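Local coordinates for uncharacterized protein (PDB 5T2X) that is of unknown function but, as a Legionella pneumophila member of the DUF5630 family, folds into fourteen helices and no strands, at residues 19-24 against 35-40; 25-30 against 53-58; 71-76 against 89-94; 155-160 against 177-182; 195-200 against 242-247. All blocks are in the same frame, centred on the assembly; numbering follows the deposited sequence.

Interaction 1: 19-24 against 35-40; sequences INIIEN and KMLLNN
Ile-22 and Leu-38 form the close part of this contact, where helix 15-27 and helix 31-40 run antiparallel. The axes of the two short segments come within 10.1 Å at 144°, and both side chains are buried. Ile-22 grips the isobutyl end of Leu-38 with two branches: its CD1 lies 3.7 Å from Leu-38 CD2, while its CG2 rests 3.9 Å from Leu-38 CG. With chi1 at -56°, Ile-22 CG1 sits beside its own backbone N and CG2 beside the carbonyl carbon, which splays the two methyl-bearing arms around the leucine. The two side chains cross at a slant. Tyr-49 presses on Ile-22, and Leu-46, Phe-59 and Cys-60 on Leu-38, so helices 43-52 and 54-60 cover this side. The outer side is looser. Ile-21, exposed to solvent, reaches the partly exposed Leu-37 by a methyl contact of 4.2 Å from Ile-21 CG2 to Leu-37 CD1, and Leu-37 CB is 4.3 Å from Ile-22 CD1. No hydrogen bond or salt bridge crosses between the segments; the charged end of Lys-35 goes elsewhere, to Asp-67. Cohesion between the segments is therefore apolar, resting on methyl packing that is close on the buried side and thin toward solvent.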
# COMPACT_ATOMS: atom_id res chain seq x y z
N ILE A 19 -4.97 19.37 23.37
CA ILE A 19 -5.82 18.26 22.94
C ILE A 19 -7.20 18.38 23.57
O ILE A 19 -8.22 18.15 22.91
CB ILE A 19 -5.15 16.91 23.28
CG1 ILE A 19 -3.89 16.72 22.43
CG2 ILE A 19 -6.12 15.76 23.04
CD1 ILE A 19 -3.20 15.39 22.66
N ASN A 20 -7.26 18.75 24.86
CA ASN A 20 -8.54 18.91 25.54
C ASN A 20 -9.37 20.04 24.95
O ASN A 20 -10.60 20.03 25.09
CB ASN A 20 -8.31 19.16 27.03
CG ASN A 20 -7.64 17.99 27.73
OD1 ASN A 20 -7.77 16.84 27.29
ND2 ASN A 20 -6.93 18.28 28.81
N ILE A 21 -8.74 21.02 24.31
CA ILE A 21 -9.49 22.12 23.70
C ILE A 21 -10.32 21.61 22.53
O ILE A 21 -11.50 21.94 22.40
CB ILE A 21 -8.54 23.25 23.27
CG1 ILE A 21 -7.87 23.88 24.49
CG2 ILE A 21 -9.30 24.30 22.47
CD1 ILE A 21 -6.75 24.83 24.14
N ILE A 22 -9.71 20.79 21.67
CA ILE A 22 -10.45 20.25 20.53
C ILE A 22 -11.40 19.15 20.98
O ILE A 22 -12.51 19.01 20.44
CB ILE A 22 -9.48 19.76 19.44
CG1 ILE A 22 -8.53 20.89 19.03
CG2 ILE A 22 -10.24 19.26 18.23
CD1 ILE A 22 -7.68 20.57 17.82
N GLU A 23 -11.00 18.36 21.97
CA GLU A 23 -11.87 17.32 22.50
C GLU A 23 -13.18 17.90 23.03
O GLU A 23 -14.27 17.39 22.73
CB GLU A 23 -11.16 16.53 23.60
CG GLU A 23 -10.17 15.50 23.12
CD GLU A 23 -9.70 14.60 24.25
OE1 GLU A 23 -10.26 14.71 25.36
OE2 GLU A 23 -8.78 13.79 24.03
N ASN A 24 -13.09 18.97 23.81
CA ASN A 24 -14.29 19.55 24.41
C ASN A 24 -15.18 20.19 23.35
O ASN A 24 -16.41 20.13 23.45
CB ASN A 24 -13.91 20.57 25.49
CG ASN A 24 -13.20 19.92 26.67
OD1 ASN A 24 -13.28 18.71 26.87
ND2 ASN A 24 -12.51 20.73 27.46
N LYS A 35 -13.42 21.61 13.80
CA LYS A 35 -12.90 21.41 12.46
C LYS A 35 -12.05 22.59 12.01
O LYS A 35 -11.07 22.42 11.28
CB LYS A 35 -14.05 21.17 11.49
CG LYS A 35 -13.65 20.86 10.07
CD LYS A 35 -14.88 20.48 9.26
CE LYS A 35 -14.54 20.29 7.79
NZ LYS A 35 -15.73 19.85 7.01
N MSE A 36 -12.40 23.79 12.46
CA MSE A 36 -11.65 25.00 12.14
C MSE A 36 -10.25 24.98 12.75
O MSE A 36 -9.28 25.37 12.11
CB MSE A 36 -12.44 26.22 12.62
CG MSE A 36 -11.66 27.50 12.69
SE MSE A 36 -12.75 28.85 13.58
CE MSE A 36 -11.42 30.28 13.69
N LEU A 37 -10.16 24.51 14.00
CA LEU A 37 -8.86 24.42 14.66
C LEU A 37 -8.05 23.24 14.15
O LEU A 37 -6.82 23.34 14.03
CB LEU A 37 -9.05 24.32 16.18
CG LEU A 37 -9.54 25.58 16.89
CD1 LEU A 37 -9.61 25.35 18.39
CD2 LEU A 37 -8.64 26.77 16.57
N LEU A 38 -8.71 22.12 13.84
CA LEU A 38 -8.01 20.96 13.31
C LEU A 38 -7.34 21.27 11.98
O LEU A 38 -6.26 20.74 11.69
CB LEU A 38 -8.97 19.78 13.17
CG LEU A 38 -9.37 19.07 14.46
CD1 LEU A 38 -10.60 18.21 14.24
CD2 LEU A 38 -8.21 18.24 14.99
N ASN A 39 -7.96 22.13 11.16
CA ASN A 39 -7.37 22.48 9.87
C ASN A 39 -6.14 23.37 10.01
O ASN A 39 -5.31 23.39 9.10
CB ASN A 39 -8.41 23.16 8.99
CG ASN A 39 -9.38 22.18 8.37
OD1 ASN A 39 -9.04 21.03 8.10
ND2 ASN A 39 -10.61 22.63 8.13
N ASN A 40 -6.02 24.10 11.12
CA ASN A 40 -4.84 24.94 11.32
C ASN A 40 -3.60 24.12 11.67
O ASN A 40 -2.49 24.63 11.54
CB ASN A 40 -5.10 25.97 12.41
CG ASN A 40 -6.19 26.95 12.04
OD1 ASN A 40 -6.41 27.24 10.87
ND2 ASN A 40 -6.88 27.48 13.05

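Interaction 2: 25-30 against 53-58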
# COMPACT_ATOMS: atom_id res chain seq x y z
N LEU A 25 -14.58 20.82 22.34
CA LEU A 25 -15.37 21.39 21.25
C LEU A 25 -16.20 20.33 20.55
O LEU A 25 -17.35 20.57 20.18
CB LEU A 25 -14.46 22.11 20.25
CG LEU A 25 -13.80 23.40 20.72
CD1 LEU A 25 -12.86 23.94 19.65
CD2 LEU A 25 -14.84 24.43 21.11
N ILE A 26 -15.64 19.13 20.38
CA ILE A 26 -16.38 18.05 19.74
C ILE A 26 -17.49 17.55 20.66
O ILE A 26 -18.60 17.24 20.21
CB ILE A 26 -15.42 16.91 19.33
CG1 ILE A 26 -14.38 17.43 18.34
CG2 ILE A 26 -16.19 15.75 18.73
CD1 ILE A 26 -13.34 16.42 17.96
N LYS A 27 -17.22 17.47 21.96
CA LYS A 27 -18.24 17.03 22.91
C LYS A 27 -19.36 18.06 23.03
O LYS A 27 -20.53 17.69 23.13
CB LYS A 27 -17.60 16.75 24.27
CG LYS A 27 -16.58 15.62 24.25
CD LYS A 27 -15.88 15.49 25.59
CE LYS A 27 -14.84 14.38 25.56
NZ LYS A 27 -14.09 14.29 26.85
N GLU A 28 -19.02 19.35 23.02
CA GLU A 28 -20.02 20.42 23.09
C GLU A 28 -20.75 20.63 21.76
O GLU A 28 -21.51 21.59 21.65
CB GLU A 28 -19.37 21.74 23.53
CG GLU A 28 -18.66 21.70 24.88
CD GLU A 28 -19.61 21.86 26.06
OE1 GLU A 28 -20.69 21.24 26.06
OE2 GLU A 28 -19.26 22.63 26.98
N ASN A 29 -20.49 19.75 20.79
CA ASN A 29 -21.11 19.78 19.47
C ASN A 29 -20.76 21.03 18.68
O ASN A 29 -21.49 21.41 17.75
CB ASN A 29 -22.64 19.62 19.56
CG ASN A 29 -23.04 18.35 20.29
OD1 ASN A 29 -23.77 18.39 21.28
ND2 ASN A 29 -22.56 17.21 19.80
N ASN A 30 -19.65 21.69 19.01
CA ASN A 30 -19.12 22.78 18.19
C ASN A 30 -18.21 22.19 17.11
O ASN A 30 -16.99 22.36 17.10
CB ASN A 30 -18.37 23.79 19.06
CG ASN A 30 -19.30 24.68 19.86
OD1 ASN A 30 -19.91 25.60 19.32
ND2 ASN A 30 -19.42 24.41 21.16
N SER A 53 -6.14 10.57 21.16
CA SER A 53 -7.50 10.91 21.57
C SER A 53 -8.50 10.12 20.73
O SER A 53 -8.51 10.24 19.51
CB SER A 53 -7.75 12.41 21.42
OG SER A 53 -9.12 12.71 21.64
N LYS A 54 -9.34 9.33 21.41
CA LYS A 54 -10.43 8.65 20.72
C LYS A 54 -11.45 9.65 20.18
O LYS A 54 -12.03 9.43 19.11
CB LYS A 54 -11.10 7.64 21.65
CG LYS A 54 -12.34 6.98 21.07
CD LYS A 54 -13.04 6.11 22.10
CE LYS A 54 -14.35 5.57 21.56
NZ LYS A 54 -14.16 4.78 20.31
N THR A 55 -11.69 10.74 20.91
CA THR A 55 -12.66 11.73 20.46
C THR A 55 -12.23 12.39 19.16
O THR A 55 -13.05 12.61 18.26
CB THR A 55 -12.86 12.79 21.55
OG1 THR A 55 -13.30 12.17 22.76
CG2 THR A 55 -13.91 13.81 21.11
N ILE A 56 -10.93 12.69 19.02
CA ILE A 56 -10.45 13.37 17.83
C ILE A 56 -10.51 12.45 16.62
O ILE A 56 -11.01 12.82 15.55
CB ILE A 56 -9.03 13.92 18.05
CG1 ILE A 56 -8.97 14.84 19.27
CG2 ILE A 56 -8.53 14.64 16.80
CD1 ILE A 56 -10.03 15.90 19.29
N THR A 57 -10.00 11.22 16.77
CA THR A 57 -9.88 10.33 15.61
C THR A 57 -11.25 9.90 15.09
O THR A 57 -11.45 9.81 13.88
CB THR A 57 -9.02 9.12 15.95
OG1 THR A 57 -8.97 8.24 14.82
CG2 THR A 57 -9.58 8.36 17.15
N ASP A 58 -12.21 9.65 15.99
CA ASP A 58 -13.55 9.29 15.54
C ASP A 58 -14.19 10.45 14.78
O ASP A 58 -14.87 10.24 13.77
CB ASP A 58 -14.42 8.88 16.73
CG ASP A 58 -13.92 7.62 17.41
OD1 ASP A 58 -13.13 6.88 16.79
OD2 ASP A 58 -14.33 7.37 18.56
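Ile-26 makes the apolar part of this contact with two branches. Its CD1 meets Ile-56 CD1 at 3.6 Å, methyl to methyl, with the two side chains crossing at about a right angle. The CB of Ile-56 leaves the backbone away from residues 25-30, and its folded chain (chi1 -56°, chi2 -50°) brings CD1 back to Ile-26. The other branch, Ile-26 CG2, lies 3.8 Å from Thr-55 CG2, the two side chains sliding past each other in opposite directions. A second kind of contact mixes polar and apolar groups: the extended chain of Lys-27 crosses Thr-55 nearly at right angles, placing Lys-27 CE 3.9 Å from Thr-55 OG1. No hydrogen bond crosses between the two segments. Within them, Ser-53 OG accepts from Ile-56 N at 3.2 Å and 157°, and at the exposed surface Lys-54 NZ bridges to Asp-58 OD2 at 3.1 Å, on the syn side of the carboxylate. Asn-30 N bonds to Leu-25 O (2.8 Å) and Asn-29 N to Ile-26 O, with Asn-29 at positive phi. The result is an interhelical contact in which the last turn of helix 15-27, closed by a Schellman motif, packs Ile-26 on the first turn of helix 54-60, which is N-capped by Ser-53.

Interaction 3: 71-76 against 89-94; sequences THLQNF and LTVSQL
Leu-73 meets Leu-94 with both of its methyls. Leu-73 CD1 and Leu-73 CD2 each lie 3.8 Å from Leu-94 CD2, so one methyl of Leu-94 faces the fork of its partner. The two side chains cross at about a right angle. Both carry CG anti to the backbone N (chi1 180° in Leu-73, 178° in Leu-94), and in Leu-94 this swings the branched end toward Leu-73 although its CB leaves the backbone to the side. Val-91, one turn earlier, adds a longer contact, its CG2 4.4 Å from Leu-73 CD2. No hydrogen bond links the segments. The two helices are joined by a long non-helical link, and the first turns of helix 91-111 return to pack against the last turns of helix 66-76. Around this first shell, Phe-83 of the link and Val-95 and Ile-98 of helix 91-111 also touch Leu-73, while Trp-69 and Arg-70 touch Val-91. Farther out, the start of helix 91-111 is fixed by polar bonds. Thr-90 holds the N-cap position, and its N donates to Gln-93 OE1 at 3.0 Å, nearly straight at 169°, in the plane of the side-chain carbonyl and on a lone pair. Leu-94 N bonds to Thr-90 O at 3.0 Å, and Ser-92 OG joins Glu-61, tying this first turn to a residue that precedes helix 66-76.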
# COMPACT_ATOMS: atom_id res chain seq x y z
N THR A 71 -7.11 18.18 2.01
CA THR A 71 -6.24 19.36 1.99
C THR A 71 -4.78 18.96 2.18
O THR A 71 -3.90 19.45 1.47
CB THR A 71 -6.67 20.34 3.08
OG1 THR A 71 -8.00 20.80 2.81
CG2 THR A 71 -5.73 21.54 3.12
N HIS A 72 -4.51 18.05 3.13
CA HIS A 72 -3.15 17.56 3.31
C HIS A 72 -2.70 16.70 2.14
O HIS A 72 -1.53 16.74 1.75
CB HIS A 72 -3.05 16.79 4.63
CG HIS A 72 -3.18 17.64 5.85
ND1 HIS A 72 -2.21 18.55 6.22
CD2 HIS A 72 -4.16 17.73 6.78
CE1 HIS A 72 -2.59 19.16 7.33
NE2 HIS A 72 -3.77 18.68 7.69
N LEU A 73 -3.62 15.91 1.58
CA LEU A 73 -3.27 15.10 0.41
C LEU A 73 -2.89 15.98 -0.77
O LEU A 73 -1.92 15.68 -1.49
CB LEU A 73 -4.44 14.19 0.03
CG LEU A 73 -4.21 13.29 -1.19
CD1 LEU A 73 -3.14 12.25 -0.89
CD2 LEU A 73 -5.50 12.61 -1.61
N GLN A 74 -3.62 17.07 -0.98
CA GLN A 74 -3.31 17.98 -2.08
C GLN A 74 -2.02 18.76 -1.84
O GLN A 74 -1.44 19.28 -2.80
CB GLN A 74 -4.48 18.94 -2.31
CG GLN A 74 -5.71 18.25 -2.89
CD GLN A 74 -6.95 19.12 -2.83
OE1 GLN A 74 -7.02 20.07 -2.05
NE2 GLN A 74 -7.94 18.79 -3.66
N ASN A 75 -1.56 18.84 -0.59
CA ASN A 75 -0.26 19.47 -0.33
C ASN A 75 0.89 18.57 -0.75
O ASN A 75 1.99 19.07 -1.03
CB ASN A 75 -0.14 19.84 1.15
CG ASN A 75 -0.94 21.07 1.51
OD1 ASN A 75 -1.73 21.07 2.46
ND2 ASN A 75 -0.73 22.15 0.76
N PHE A 76 0.68 17.25 -0.78
CA PHE A 76 1.71 16.34 -1.25
C PHE A 76 1.88 16.38 -2.77
O PHE A 76 2.92 15.95 -3.27
CB PHE A 76 1.41 14.91 -0.82
CG PHE A 76 1.64 14.65 0.65
CD1 PHE A 76 2.91 14.74 1.18
CD2 PHE A 76 0.59 14.29 1.48
CE1 PHE A 76 3.14 14.50 2.53
CE2 PHE A 76 0.81 14.05 2.82
CZ PHE A 76 2.08 14.15 3.34
N LEU A 89 -9.35 1.89 0.54
CA LEU A 89 -8.71 2.74 1.53
C LEU A 89 -9.39 4.10 1.61
O LEU A 89 -9.82 4.66 0.60
CB LEU A 89 -7.22 2.93 1.21
CG LEU A 89 -6.32 1.71 1.42
CD1 LEU A 89 -4.86 2.10 1.26
CD2 LEU A 89 -6.57 1.08 2.78
N THR A 90 -9.48 4.64 2.83
CA THR A 90 -10.04 5.97 3.03
C THR A 90 -8.97 7.03 2.82
O THR A 90 -7.77 6.73 2.71
CB THR A 90 -10.64 6.09 4.43
OG1 THR A 90 -9.60 6.05 5.41
CG2 THR A 90 -11.61 4.95 4.69
N VAL A 91 -9.41 8.29 2.76
CA VAL A 91 -8.47 9.37 2.49
C VAL A 91 -7.52 9.58 3.66
O VAL A 91 -6.37 10.00 3.46
CB VAL A 91 -9.24 10.66 2.13
CG1 VAL A 91 -10.07 11.15 3.31
CG2 VAL A 91 -8.28 11.75 1.65
N SER A 92 -7.96 9.29 4.89
CA SER A 92 -7.06 9.44 6.03
C SER A 92 -6.00 8.35 6.03
O SER A 92 -4.83 8.61 6.33
CB SER A 92 -7.85 9.41 7.34
OG SER A 92 -8.30 8.10 7.64
N GLN A 93 -6.39 7.12 5.69
CA GLN A 93 -5.41 6.05 5.54
C GLN A 93 -4.39 6.38 4.45
O GLN A 93 -3.20 6.07 4.59
CB GLN A 93 -6.11 4.73 5.22
CG GLN A 93 -6.98 4.21 6.36
CD GLN A 93 -7.72 2.95 5.98
OE1 GLN A 93 -8.34 2.87 4.92
NE2 GLN A 93 -7.67 1.95 6.86
N LEU A 94 -4.85 7.02 3.37
CA LEU A 94 -3.93 7.41 2.31
C LEU A 94 -2.95 8.47 2.78
O LEU A 94 -1.75 8.38 2.51
CB LEU A 94 -4.72 7.89 1.09
CG LEU A 94 -3.90 8.38 -0.10
CD1 LEU A 94 -3.01 7.27 -0.64
CD2 LEU A 94 -4.82 8.91 -1.20

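Interaction 4: 155-160 against 177-182; sequences LLTLHY and YKTCLN
Thr-157 and Thr-179 point their methyls at each other across the interface, CG2 to CG2 at 3.6 Å, and the side chains meet at a slant. In both residues CG2 stands anti to the backbone N (chi1 -48° in Thr-157, -60° in Thr-179), which turns OG1 back along its own helix. Each hydroxyl bonds to a carbonyl one turn earlier, Thr-157 OG1 to Tyr-153 O and Thr-179 OG1 to Leu-175 O. These bonds satisfy two buried polar groups and leave apolar faces for the contact. Thr-179 CG2 also comes within 3.8 Å of the backbone O of Thr-157. Helix 153-167 and helix 169-185 form an antiparallel helical hairpin, joined by a very short turn. Their local axes approach to 9.6 Å at 161°, and the CA atoms of Leu-158 and Thr-179 are 6.6 Å apart. Leu-158 lies over the more open flank, its side chain oblique to that of Thr-179. Its CB leaves the backbone to the side, but CG, anti to the backbone N, carries CD1 across to Cys-180 SG at 4.0 Å and to Thr-179 CG2, also at 4.0 Å. Outside these two helices, Ala-142 and Tyr-143 of helix 132-147 touch Thr-157.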
# COMPACT_ATOMS: atom_id res chain seq x y z
N LEU A 155 7.94 -15.79 5.04
CA LEU A 155 6.53 -15.67 5.40
C LEU A 155 6.10 -14.20 5.43
O LEU A 155 5.03 -13.85 4.92
CB LEU A 155 6.27 -16.33 6.75
CG LEU A 155 6.05 -17.84 6.84
CD1 LEU A 155 7.16 -18.64 6.18
CD2 LEU A 155 5.90 -18.24 8.30
N LEU A 156 6.93 -13.34 6.03
CA LEU A 156 6.61 -11.92 6.07
C LEU A 156 6.67 -11.30 4.68
O LEU A 156 5.85 -10.44 4.34
CB LEU A 156 7.56 -11.19 7.01
CG LEU A 156 7.36 -11.42 8.51
CD1 LEU A 156 8.35 -10.58 9.30
CD2 LEU A 156 5.94 -11.10 8.91
N THR A 157 7.64 -11.72 3.86
CA THR A 157 7.78 -11.18 2.51
C THR A 157 6.50 -11.37 1.71
O THR A 157 6.00 -10.44 1.08
CB THR A 157 8.95 -11.84 1.80
OG1 THR A 157 10.10 -11.84 2.65
CG2 THR A 157 9.29 -11.09 0.52
N LEU A 158 5.95 -12.59 1.74
CA LEU A 158 4.73 -12.86 0.99
C LEU A 158 3.51 -12.24 1.66
O LEU A 158 2.56 -11.85 0.98
CB LEU A 158 4.54 -14.36 0.82
CG LEU A 158 3.59 -14.80 -0.30
CD1 LEU A 158 4.10 -14.30 -1.64
CD2 LEU A 158 3.45 -16.31 -0.31
N HIS A 159 3.52 -12.13 2.99
CA HIS A 159 2.40 -11.52 3.69
C HIS A 159 2.25 -10.05 3.34
O HIS A 159 1.14 -9.56 3.13
CB HIS A 159 2.57 -11.68 5.20
CG HIS A 159 1.57 -10.91 6.00
ND1 HIS A 159 0.23 -11.24 6.04
CD2 HIS A 159 1.71 -9.82 6.79
CE1 HIS A 159 -0.41 -10.38 6.82
NE2 HIS A 159 0.46 -9.51 7.29
N TYR A 160 3.37 -9.32 3.27
CA TYR A 160 3.30 -7.90 2.93
C TYR A 160 2.82 -7.70 1.51
O TYR A 160 2.06 -6.76 1.23
CB TYR A 160 4.67 -7.25 3.14
CG TYR A 160 5.09 -7.15 4.59
CD1 TYR A 160 4.18 -6.76 5.57
CD2 TYR A 160 6.38 -7.45 4.98
CE1 TYR A 160 4.55 -6.67 6.90
CE2 TYR A 160 6.77 -7.36 6.31
CZ TYR A 160 5.85 -6.97 7.26
OH TYR A 160 6.23 -6.88 8.58
N TYR A 177 3.24 -10.83 -7.54
CA TYR A 177 3.83 -11.59 -8.63
C TYR A 177 5.35 -11.53 -8.59
O TYR A 177 6.03 -12.56 -8.70
CB TYR A 177 3.29 -11.07 -9.97
CG TYR A 177 4.29 -11.10 -11.11
CD1 TYR A 177 4.58 -12.28 -11.78
CD2 TYR A 177 4.94 -9.94 -11.52
CE1 TYR A 177 5.49 -12.30 -12.83
CE2 TYR A 177 5.85 -9.95 -12.56
CZ TYR A 177 6.12 -11.13 -13.21
OH TYR A 177 7.02 -11.15 -14.24
N LYS A 178 5.91 -10.33 -8.42
CA LYS A 178 7.36 -10.19 -8.34
C LYS A 178 7.92 -10.84 -7.09
O LYS A 178 9.04 -11.37 -7.12
CB LYS A 178 7.75 -8.71 -8.40
CG LYS A 178 9.24 -8.47 -8.58
CD LYS A 178 9.74 -9.09 -9.87
CE LYS A 178 11.23 -8.90 -10.05
NZ LYS A 178 11.73 -9.49 -11.32
N THR A 179 7.17 -10.82 -5.99
CA THR A 179 7.63 -11.46 -4.76
C THR A 179 7.73 -12.97 -4.94
O THR A 179 8.67 -13.61 -4.45
CB THR A 179 6.71 -11.11 -3.60
OG1 THR A 179 6.70 -9.69 -3.41
CG2 THR A 179 7.17 -11.78 -2.32
N CYS A 180 6.77 -13.57 -5.65
CA CYS A 180 6.81 -15.00 -5.91
C CYS A 180 7.99 -15.37 -6.80
O CYS A 180 8.61 -16.43 -6.62
CB CYS A 180 5.50 -15.47 -6.53
SG CYS A 180 4.07 -15.42 -5.43
N LEU A 181 8.33 -14.51 -7.77
CA LEU A 181 9.50 -14.76 -8.60
C LEU A 181 10.77 -14.74 -7.77
O LEU A 181 11.64 -15.61 -7.92
CB LEU A 181 9.59 -13.73 -9.73
CG LEU A 181 8.52 -13.71 -10.82
CD1 LEU A 181 8.91 -12.73 -11.91
CD2 LEU A 181 8.30 -15.10 -11.40
N ASN A 182 10.91 -13.75 -6.88
CA ASN A 182 12.10 -13.66 -6.05
C ASN A 182 12.20 -14.83 -5.07
O ASN A 182 13.30 -15.26 -4.74
CB ASN A 182 12.11 -12.33 -5.29
CG ASN A 182 12.25 -11.14 -6.22
OD1 ASN A 182 12.25 -11.29 -7.44
ND2 ASN A 182 12.36 -9.95 -5.64

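Interaction 5: 195-200 against 242-247; sequences QEALEA and SETIAK
Thr-244 and Ile-245 carry the side of helix 237-248 that meets Leu-198 and Ala-197. Taken in order, Ser-242 faces away from helix 191-207 and bonds through OG to Asp-238 O within its own helix. Glu-243, on the exposed surface, forms a long ion pair with Lys-247. Thr-244 points toward the partner helix: its CG2 lies 3.9 Å from Leu-198 CB, 3.9 Å from Leu-198 N and 4.4 Å from Ala-197 CB. The methyl thus rests on the backbone and the base of the leucine. Its chi1 of -62° sets CG2 anti to the backbone N and sends OG1 back to Ala-240 O, which satisfies the buried hydroxyl. Ile-245 comes next. It leaves its backbone to the side, yet its CG1, set beside the backbone N, lies against both methyls of Leu-198, 4.0 Å from Leu-198 CD2 and 4.1 Å from Leu-198 CD1. The two side chains run at a slant to each other, and Leu-255 of helix 252-272 touches both. No hydrogen bond spans the segments. Their axes approach to 9.5 Å with an angle of 165°, and Leu-198 and Thr-244 have CA atoms 6.3 Å apart: a close antiparallel helix pair, with Leu-198 and Thr-244 at the point of closest approach and Ala-197 beside them, within an all-helical chain.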
# COMPACT_ATOMS: atom_id res chain seq x y z
N GLN A 195 3.84 -20.87 -10.17
CA GLN A 195 2.40 -20.99 -10.41
C GLN A 195 1.62 -19.91 -9.69
O GLN A 195 0.65 -19.37 -10.23
CB GLN A 195 1.92 -22.38 -9.99
CG GLN A 195 2.54 -23.52 -10.79
CD GLN A 195 2.23 -24.88 -10.20
OE1 GLN A 195 2.98 -25.83 -10.38
NE2 GLN A 195 1.11 -24.97 -9.49
N GLU A 196 2.04 -19.57 -8.47
CA GLU A 196 1.41 -18.46 -7.76
C GLU A 196 1.75 -17.12 -8.39
O GLU A 196 0.93 -16.19 -8.37
CB GLU A 196 1.82 -18.48 -6.28
CG GLU A 196 1.12 -19.54 -5.45
CD GLU A 196 -0.33 -19.21 -5.17
OE1 GLU A 196 -0.65 -18.01 -5.01
OE2 GLU A 196 -1.16 -20.14 -5.12
N ALA A 197 2.96 -17.00 -8.96
CA ALA A 197 3.33 -15.76 -9.64
C ALA A 197 2.47 -15.54 -10.88
O ALA A 197 2.06 -14.41 -11.16
CB ALA A 197 4.81 -15.80 -10.02
N LEU A 198 2.19 -16.61 -11.63
CA LEU A 198 1.39 -16.48 -12.84
C LEU A 198 -0.03 -16.02 -12.51
O LEU A 198 -0.57 -15.13 -13.17
CB LEU A 198 1.36 -17.81 -13.59
CG LEU A 198 0.46 -17.88 -14.83
CD1 LEU A 198 0.92 -16.87 -15.87
CD2 LEU A 198 0.44 -19.28 -15.40
N GLU A 199 -0.64 -16.61 -11.48
CA GLU A 199 -2.01 -16.25 -11.12
C GLU A 199 -2.09 -14.77 -10.74
O GLU A 199 -2.99 -14.05 -11.19
CB GLU A 199 -2.50 -17.13 -9.97
CG GLU A 199 -3.88 -16.78 -9.46
CD GLU A 199 -4.33 -17.68 -8.33
OE1 GLU A 199 -3.71 -18.75 -8.14
OE2 GLU A 199 -5.29 -17.31 -7.62
N ALA A 200 -1.16 -14.30 -9.90
CA ALA A 200 -1.16 -12.90 -9.52
C ALA A 200 -0.86 -11.99 -10.71
O ALA A 200 -1.40 -10.88 -10.80
CB ALA A 200 -0.14 -12.66 -8.40
N SER A 242 4.60 -14.98 -20.66
CA SER A 242 5.28 -16.08 -21.35
C SER A 242 6.53 -16.52 -20.60
O SER A 242 6.81 -17.72 -20.51
CB SER A 242 5.62 -15.66 -22.78
OG SER A 242 4.44 -15.42 -23.53
N GLU A 243 7.30 -15.57 -20.06
CA GLU A 243 8.52 -15.93 -19.36
C GLU A 243 8.23 -16.62 -18.03
O GLU A 243 9.01 -17.48 -17.60
CB GLU A 243 9.39 -14.69 -19.13
CG GLU A 243 10.01 -14.14 -20.40
CD GLU A 243 11.08 -13.11 -20.13
OE1 GLU A 243 11.53 -12.45 -21.09
OE2 GLU A 243 11.48 -12.96 -18.95
N THR A 244 7.12 -16.28 -17.38
CA THR A 244 6.74 -16.97 -16.15
C THR A 244 6.38 -18.42 -16.43
O THR A 244 6.73 -19.32 -15.65
CB THR A 244 5.58 -16.24 -15.47
OG1 THR A 244 5.99 -14.92 -15.10
CG2 THR A 244 5.13 -16.99 -14.22
N ILE A 245 5.68 -18.67 -17.54
CA ILE A 245 5.31 -20.04 -17.89
C ILE A 245 6.54 -20.84 -18.29
O ILE A 245 6.65 -22.03 -17.98
CB ILE A 245 4.25 -20.02 -19.01
CG1 ILE A 245 2.98 -19.31 -18.52
CG2 ILE A 245 3.93 -21.43 -19.47
CD1 ILE A 245 1.90 -19.19 -19.57
N ALA A 246 7.50 -20.20 -18.97
CA ALA A 246 8.69 -20.90 -19.41
C ALA A 246 9.64 -21.18 -18.24
O ALA A 246 10.09 -22.31 -18.06
CB ALA A 246 9.40 -20.10 -20.50
N LYS A 247 9.95 -20.15 -17.45
CA LYS A 247 10.84 -20.34 -16.30
C LYS A 247 10.26 -21.32 -15.30
O LYS A 247 10.98 -22.15 -14.74
CB LYS A 247 11.12 -19.00 -15.62
CG LYS A 247 12.06 -18.08 -16.38
CD LYS A 247 12.24 -16.75 -15.67
CE LYS A 247 13.14 -15.81 -16.46
NZ LYS A 247 13.28 -14.48 -15.81

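The five contacts fall into two groups on opposite sides of the chain's centre. Interactions 1 and 2 share helix 15-27, their centres about 8 Å apart, and are joined by a probable hydrogen bond of 2.6 Å between Glu-23 OE2 and Ser-53 OG and by Ile-22 CG2 on Ile-56 CD1 at 3.5 Å. Interaction 3 follows on the same side, its centre about 19 Å from that of interaction 1. Across the centre, interactions 4 and 5 have centres about 14 Å apart and touch, Cys-180 CB lying 3.6 Å from Ala-197 CB and Tyr-177 packing on Thr-244. Between centres, interactions 3 and 4 are about 27 Å apart and interactions 1 and 5 about 52 Å.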